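Side-chain contact in hydrogenase expression protein (Thiobacillus denitrificans, PDB 3SB1), which is of uncertain molecular function but probably takes part in hydrogenase expression or maturation: residues F129-A133 / F134-L138. Sequence-based numbering, arbitrary orientation.
Sequences FIEVA and FVPEL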
loop_
_atom_site.group_PDB
_atom_site.type_symbol
_atom_site.label_atom_id
_atom_site.label_comp_id
_atom_site.label_asym_id
_atom_site.label_seq_id
_atom_site.Cartn_x
_atom_site.Cartn_y
_atom_site.Cartn_z
ATOM N N PHE A 129 5.886 11.064 10.293
ATOM C CA PHE A 129 6.325 11.902 9.213
ATOM C C PHE A 129 5.419 11.871 8.042
ATOM O O PHE A 129 4.576 10.963 7.891
ATOM C CB PHE A 129 7.766 11.543 8.782
ATOM C CG PHE A 129 7.953 10.154 8.202
ATOM C CD1 PHE A 129 7.916 9.911 6.824
ATOM C CD2 PHE A 129 8.176 9.043 9.041
ATOM C CE1 PHE A 129 8.165 8.686 6.304
ATOM C CE2 PHE A 129 8.379 7.768 8.502
ATOM C CZ PHE A 129 8.349 7.568 7.136
ATOM N N ILE A 130 5.560 12.907 7.219
ATOM C CA ILE A 130 4.833 13.011 5.965
ATOM C C ILE A 130 5.809 12.505 4.891
ATOM O O ILE A 130 7.017 12.796 4.915
ATOM C CB ILE A 130 4.445 14.454 5.572
ATOM C CG1 ILE A 130 3.633 15.161 6.647
ATOM C CG2 ILE A 130 3.646 14.414 4.252
ATOM C CD1 ILE A 130 2.287 14.567 6.867
ATOM N N GLU A 131 5.304 11.695 3.980
ATOM C CA GLU A 131 6.119 11.218 2.847
ATOM C C GLU A 131 5.414 11.670 1.589
ATOM O O GLU A 131 4.217 11.436 1.450
ATOM C CB GLU A 131 6.319 9.713 2.905
ATOM C CG GLU A 131 7.303 9.173 1.894
ATOM C CD GLU A 131 7.596 7.652 2.113
ATOM O OE1 GLU A 131 6.967 6.998 2.962
ATOM O OE2 GLU A 131 8.495 7.136 1.445
ATOM N N VAL A 132 6.119 12.467 0.751
ATOM C CA VAL A 132 5.592 12.935 -0.508
ATOM C C VAL A 132 6.220 11.984 -1.543
ATOM O O VAL A 132 7.418 11.986 -1.786
ATOM C CB VAL A 132 5.842 14.378 -0.736
ATOM C CG1 VAL A 132 5.414 14.776 -2.183
ATOM C CG2 VAL A 132 5.189 15.257 0.374
ATOM N N ALA A 133 5.380 11.149 -2.126
ATOM C CA ALA A 133 5.797 10.033 -2.972
ATOM C C ALA A 133 4.626 9.434 -3.697
ATOM O O ALA A 133 3.466 9.583 -3.270
ATOM C CB ALA A 133 6.432 8.946 -2.034
ATOM N N PHE A 134 4.908 8.698 -4.784
ATOM C CA PHE A 134 3.876 7.983 -5.479
ATOM C C PHE A 134 3.360 6.766 -4.650
ATOM O O PHE A 134 2.176 6.416 -4.704
ATOM C CB PHE A 134 4.286 7.601 -6.911
ATOM C CG PHE A 134 4.683 8.777 -7.734
ATOM C CD1 PHE A 134 3.717 9.695 -8.149
ATOM C CD2 PHE A 134 6.015 9.027 -8.086
ATOM C CE1 PHE A 134 4.058 10.827 -8.896
ATOM C CE2 PHE A 134 6.340 10.154 -8.849
ATOM C CZ PHE A 134 5.385 11.045 -9.245
ATOM N N VAL A 135 4.236 6.208 -3.835
ATOM C CA VAL A 135 3.857 5.148 -2.890
ATOM C C VAL A 135 4.967 5.164 -1.830
ATOM O O VAL A 135 6.130 5.398 -2.157
ATOM C CB VAL A 135 3.663 3.774 -3.525
ATOM C CG1 VAL A 135 4.964 3.289 -4.119
ATOM C CG2 VAL A 135 3.119 2.793 -2.482
ATOM N N PRO A 136 4.605 4.953 -0.550
ATOM C CA PRO A 136 5.678 4.957 0.440
ATOM C C PRO A 136 6.653 3.809 0.210
ATOM O O PRO A 136 6.234 2.672 -0.063
ATOM C CB PRO A 136 4.954 4.774 1.755
ATOM C CG PRO A 136 3.570 5.216 1.543
ATOM C CD PRO A 136 3.279 4.851 0.085
ATOM N N GLU A 137 7.941 4.090 0.443
ATOM C CA GLU A 137 8.974 3.094 0.200
ATOM C C GLU A 137 8.725 1.786 0.954
ATOM O O GLU A 137 8.955 0.648 0.479
ATOM C CB GLU A 137 10.353 3.684 0.623
ATOM C CG GLU A 137 11.512 2.878 0.190
ATOM C CD GLU A 137 11.628 2.817 -1.331
ATOM O OE1 GLU A 137 11.081 3.733 -1.996
ATOM O OE2 GLU A 137 12.269 1.864 -1.861
ATOM N N LEU A 138 8.235 1.939 2.149
ATOM C CA LEU A 138 8.054 0.794 3.016
ATOM C C LEU A 138 7.079 -0.280 2.588
ATOM O O LEU A 138 7.185 -1.414 3.068
ATOM C CB LEU A 138 7.625 1.291 4.401
ATOM C CG LEU A 138 8.693 1.942 5.271
ATOM C CD1 LEU A 138 8.100 2.854 6.399
ATOM C CD2 LEU A 138 9.623 0.832 5.820
HETATM O O HOH W 1 7.819 4.572 3.838
#
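The carboxylate of Glu131 lies against one side of Pro136, its OE1 3.2 Å from Pro136 CB and its carbon CD 3.7 Å from Pro136 CA. The arrangement illustrates how one acidic side chain near the end of a strand can hold the loop that follows. The chain is fully extended, with CG anti to the backbone N (chi1 -172°), and this carries the acid from strand 125-132 across to the returning backbone. There the two oxygens divide the work. OE2 accepts a long but nearly straight hydrogen bond from the backbone, with Glu137 N 3.3 Å from Glu131 OE2; the donor comes in on the syn side yet 35° out of the carboxylate plane. A water oxygen lies 2.7 Å from Glu131 OE1, to which it donates, and accepts from Leu138 N at 3.2 Å, bridging the acid to the next amide. Ala133 sits at the bend, its CB 3.6 Å from Val135 O, while its carbonyl oxygen accepts a hydrogen bond from the indole NE1 of Trp114, which Pro136 also touches. Beyond the bend, Phe134 packs on Leu60 of helix 48-63 and on Arg143 of the second subunit. Replacing Glu131 with an alanine would probably leave Glu137 N and the water without their acceptor and open a gap beside Pro136. Two successive amides thus turn towards one buried carboxylate, directly and through water, an arrangement that would be expected to favour its ionised form, although the carboxylate of Glu137, 5.5 Å away between Glu131 OE2 and Glu137 OE1, may oppose this in part.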